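Side-chain contacts in uncharacterized protein, DUF633, LMOf2365_1472 (Listeria monocytogenes str. 4b F2365, PDB 3GNL), which is uncharacterized but probably methylates N1 of an adenine in tRNA, using a Rossmann-like methyltransferase domain: residues N198-Q201 with N202-Q205; K220-E223 with L224-K227. All blocks are in the same frame, centred on the assembly; numbering follows the deposited sequence.

Interaction 1: residues N198-Q201 with N202-Q205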
loop_
_atom_site.group_PDB
_atom_site.type_symbol
_atom_site.label_atom_id
_atom_site.label_comp_id
_atom_site.label_asym_id
_atom_site.label_seq_id
_atom_site.Cartn_x
_atom_site.Cartn_y
_atom_site.Cartn_z
ATOM N N ASN A 198 16.006 -9.834 13.966
ATOM C CA ASN A 198 17.419 -10.186 14.165
ATOM C C ASN A 198 18.261 -8.930 13.977
ATOM O O ASN A 198 19.174 -8.692 14.767
ATOM C CB ASN A 198 17.859 -11.230 13.144
ATOM C CG ASN A 198 17.366 -12.616 13.466
ATOM O OD1 ASN A 198 16.966 -12.909 14.589
ATOM N ND2 ASN A 198 17.430 -13.501 12.474
ATOM N N THR A 199 17.957 -8.110 12.964
ATOM C CA THR A 199 18.671 -6.851 12.822
ATOM C C THR A 199 18.502 -5.925 14.035
ATOM O O THR A 199 19.464 -5.361 14.516
ATOM C CB THR A 199 18.343 -6.172 11.507
ATOM O OG1 THR A 199 18.990 -6.936 10.468
ATOM C CG2 THR A 199 18.967 -4.805 11.405
ATOM N N TRP A 200 17.286 -5.765 14.539
ATOM C CA TRP A 200 17.078 -4.920 15.710
ATOM C C TRP A 200 17.877 -5.407 16.937
ATOM O O TRP A 200 18.478 -4.563 17.611
ATOM C CB TRP A 200 15.572 -4.893 16.031
ATOM C CG TRP A 200 14.754 -4.196 14.957
ATOM C CD1 TRP A 200 15.140 -3.151 14.158
ATOM C CD2 TRP A 200 13.383 -4.491 14.629
ATOM N NE1 TRP A 200 14.075 -2.795 13.299
ATOM C CE2 TRP A 200 13.016 -3.620 13.574
ATOM C CE3 TRP A 200 12.455 -5.439 15.104
ATOM C CZ2 TRP A 200 11.729 -3.650 12.996
ATOM C CZ3 TRP A 200 11.166 -5.485 14.481
ATOM C CH2 TRP A 200 10.857 -4.605 13.444
ATOM N N GLN A 201 17.936 -6.723 17.180
ATOM C CA GLN A 201 18.713 -7.282 18.307
ATOM C C GLN A 201 20.164 -6.989 18.066
ATOM O O GLN A 201 20.877 -6.617 19.015
ATOM C CB GLN A 201 18.548 -8.797 18.408
ATOM C CG GLN A 201 17.128 -9.247 18.684
ATOM C CD GLN A 201 16.895 -10.752 18.532
ATOM O OE1 GLN A 201 17.759 -11.513 18.053
ATOM N NE2 GLN A 201 15.705 -11.190 18.926
ATOM N N ASN A 202 20.602 -7.120 16.814
ATOM C CA ASN A 202 22.011 -6.829 16.540
ATOM C C ASN A 202 22.350 -5.364 16.796
ATOM O O ASN A 202 23.440 -5.040 17.302
ATOM C CB ASN A 202 22.398 -7.235 15.117
ATOM C CG ASN A 202 22.345 -8.751 14.881
ATOM O OD1 ASN A 202 22.356 -9.537 15.815
ATOM N ND2 ASN A 202 22.314 -9.138 13.619
ATOM N N ILE A 203 21.424 -4.457 16.462
ATOM C CA ILE A 203 21.664 -3.043 16.652
ATOM C C ILE A 203 21.773 -2.779 18.146
ATOM O O ILE A 203 22.622 -1.994 18.561
ATOM C CB ILE A 203 20.547 -2.164 16.041
ATOM C CG1 ILE A 203 20.559 -2.317 14.515
ATOM C CG2 ILE A 203 20.729 -0.654 16.400
ATOM C CD1 ILE A 203 19.299 -1.718 13.892
ATOM N N ILE A 204 20.875 -3.346 18.938
ATOM C CA ILE A 204 20.993 -3.139 20.395
ATOM C C ILE A 204 22.365 -3.524 20.916
ATOM O O ILE A 204 22.954 -2.755 21.703
ATOM C CB ILE A 204 19.920 -3.910 21.168
ATOM C CG1 ILE A 204 18.566 -3.251 20.904
ATOM C CG2 ILE A 204 20.198 -3.855 22.679
ATOM C CD1 ILE A 204 17.419 -4.065 21.365
ATOM N N GLN A 205 22.855 -4.673 20.484
ATOM C CA GLN A 205 24.173 -5.145 20.951
ATOM C C GLN A 205 25.264 -4.149 20.526
ATOM O O GLN A 205 26.092 -3.730 21.340
ATOM C CB GLN A 205 24.429 -6.579 20.496
ATOM C CG GLN A 205 25.946 -6.982 20.554
ATOM C CD GLN A 205 26.267 -8.315 21.218
ATOM O OE1 GLN A 205 26.786 -8.356 22.354
ATOM N NE2 GLN A 205 26.023 -9.405 20.508
#
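I203 lies back over the turn that carries T199 and W200, an i to i+4 and i to i+3 contact within the alpha-helix 187-208, one arm of the helical hairpin this helix makes with helix 215-235. CB of I203 sits 3.5 Å from W200 O. With CG1 beside the backbone N and anti to the carbonyl carbon (chi1 -66°), the longer branch runs back along the helix, and I203 CG1 comes to 3.2 Å from T199 O. T199 O also accepts the hydrogen bond from I203 N, at 2.9 Å, so one carbonyl meets both the backbone and the side chain of I203. At the tip, I203 CD1 reaches T199 CG2 at 4.0 Å, methyl against methyl. Isoleucine suits this place because the longer of its two branches, CG1 to CD1, reaches back to the preceding turn; threonine offers a methyl to it. W200, broad and apolar, turns its indole to L224, K227 and V231 of helix 215-235. N202 folds back in a similar way: CG lies 3.2 Å from N198 O, the acceptor for N202 N, but its amide makes no hydrogen bond there. At the edge of the indole, near the ring plane, I203 CD1 stands 4.4 Å from W200 CD1.

Interaction 2: residues K220-E223 with L224-K227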
loop_
_atom_site.group_PDB
_atom_site.type_symbol
_atom_site.label_atom_id
_atom_site.label_comp_id
_atom_site.label_asym_id
_atom_site.label_seq_id
_atom_site.Cartn_x
_atom_site.Cartn_y
_atom_site.Cartn_z
ATOM N N LYS A 220 16.592 4.877 21.760
ATOM C CA LYS A 220 16.598 4.034 20.553
ATOM C C LYS A 220 16.536 2.549 20.948
ATOM O O LYS A 220 15.786 1.747 20.338
ATOM C CB LYS A 220 17.820 4.361 19.678
ATOM C CG LYS A 220 17.896 3.636 18.313
ATOM C CD LYS A 220 18.721 4.454 17.280
ATOM C CE LYS A 220 18.344 4.046 15.825
ATOM N NZ LYS A 220 19.450 4.226 14.811
ATOM N N ILE A 221 17.286 2.165 21.977
ATOM C CA ILE A 221 17.297 0.801 22.481
ATOM C C ILE A 221 15.917 0.389 23.005
ATOM O O ILE A 221 15.434 -0.676 22.681
ATOM C CB ILE A 221 18.408 0.584 23.554
ATOM C CG1 ILE A 221 19.787 0.584 22.875
ATOM C CG2 ILE A 221 18.213 -0.689 24.360
ATOM C CD1 ILE A 221 20.935 0.287 23.827
ATOM N N ARG A 222 15.302 1.242 23.830
ATOM C CA ARG A 222 13.931 1.012 24.265
ATOM C C ARG A 222 12.977 0.787 23.085
ATOM O O ARG A 222 12.176 -0.150 23.118
ATOM C CB ARG A 222 13.443 2.162 25.136
ATOM C CG ARG A 222 13.599 1.876 26.613
ATOM C CD ARG A 222 13.096 3.040 27.479
ATOM N NE ARG A 222 14.118 4.088 27.597
ATOM C CZ ARG A 222 14.042 5.306 27.058
ATOM N NH1 ARG A 222 12.979 5.690 26.353
ATOM N NH2 ARG A 222 15.044 6.142 27.225
ATOM N N GLU A 223 13.069 1.639 22.066
ATOM C CA GLU A 223 12.245 1.479 20.868
ATOM C C GLU A 223 12.499 0.120 20.188
ATOM O O GLU A 223 11.567 -0.607 19.857
ATOM C CB GLU A 223 12.427 2.620 19.868
ATOM C CG GLU A 223 11.638 2.317 18.578
ATOM C CD GLU A 223 11.336 3.523 17.706
ATOM O OE1 GLU A 223 12.293 4.180 17.226
ATOM O OE2 GLU A 223 10.123 3.776 17.461
ATOM N N LEU A 224 13.767 -0.234 20.010
ATOM C CA LEU A 224 14.103 -1.516 19.393
ATOM C C LEU A 224 13.615 -2.698 20.240
ATOM O O LEU A 224 13.124 -3.716 19.708
ATOM C CB LEU A 224 15.618 -1.610 19.157
ATOM C CG LEU A 224 16.165 -0.643 18.117
ATOM C CD1 LEU A 224 17.687 -0.566 18.289
ATOM C CD2 LEU A 224 15.807 -1.076 16.704
ATOM N N GLU A 225 13.748 -2.613 21.573
ATOM C CA GLU A 225 13.211 -3.674 22.445
ATOM C C GLU A 225 11.701 -3.875 22.248
ATOM O O GLU A 225 11.240 -5.014 22.238
ATOM C CB GLU A 225 13.514 -3.417 23.928
ATOM C CG GLU A 225 15.003 -3.614 24.271
ATOM C CD GLU A 225 15.376 -3.068 25.657
ATOM O OE1 GLU A 225 14.676 -2.175 26.181
ATOM O OE2 GLU A 225 16.397 -3.535 26.197
ATOM N N HIS A 226 10.992 -2.765 22.089
ATOM C CA HIS A 226 9.527 -2.776 21.889
ATOM C C HIS A 226 9.187 -3.475 20.575
ATOM O O HIS A 226 8.288 -4.336 20.521
ATOM C CB HIS A 226 8.971 -1.341 21.868
ATOM C CG HIS A 226 7.486 -1.244 21.628
ATOM N ND1 HIS A 226 6.551 -1.915 22.395
ATOM C CD2 HIS A 226 6.774 -0.495 20.745
ATOM C CE1 HIS A 226 5.331 -1.611 21.974
ATOM N NE2 HIS A 226 5.439 -0.748 20.978
ATOM N N LYS A 227 9.923 -3.120 19.524
ATOM C CA LYS A 227 9.690 -3.756 18.246
ATOM C C LYS A 227 9.999 -5.248 18.254
ATOM O O LYS A 227 9.240 -6.056 17.717
ATOM C CB LYS A 227 10.470 -3.073 17.123
ATOM C CG LYS A 227 10.103 -1.601 16.841
ATOM C CD LYS A 227 10.920 -1.183 15.620
ATOM C CE LYS A 227 11.308 0.250 15.644
ATOM N NZ LYS A 227 10.547 1.023 14.659
#
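E223 and K227 meet one turn apart on the helix 215-235, and their contact is more aliphatic than ionic. CG of E223 lies 3.6 Å from K227 CE, whereas E223 OE2 and K227 NZ are 4.0 Å apart, a long salt bridge. Glutamate sends CG away from its own backbone N (chi1 175°), toward the following turn; lysine bends at its outer torsions, bringing CE against the glutamate stem. The main chain is satisfied more firmly. The carbonyls of K220, I221, R222 and E223 each accept the amide four residues on, from E225 N to I221 O at 2.8 Å to K227 N to E223 O at 3.0 Å. L224 N binds K220 O, while L224 CG lies 3.3 Å from that oxygen; leucine suits this position, buried facing helix 187-208. On another side of the helix, E225 extends its carboxylate over I221, with OE2 3.8 Å from CG2, an apolar neighbour that offers it no hydrogen bond. Charged residues on exposed positions and leucine and isoleucine on buried ones make this an amphipathic alpha-helix, the second arm of an antiparallel helical hairpin.

Interactions 1 and 2 lie on consecutive helices, 187-208 and 215-235, and pack directly against each other, their centres about 10 Å apart. L224 of interaction 2 fits among three side chains of interaction 1: its CD2 is 3.4 Å from W200 CD1, its CD1 3.6 Å from I203 CG2, and its CB 3.8 Å from I204 CD1. The far edge of the same indole reaches the lysine stem, with W200 CZ3 3.6 Å from K227 CB. Each helix thus presents its apolar side to the other. Both contacts lie well away from the centre of the chain, about 27 and 25 Å, on a hairpin that projects beyond the seven-stranded sheet of the Rossmann-like domain.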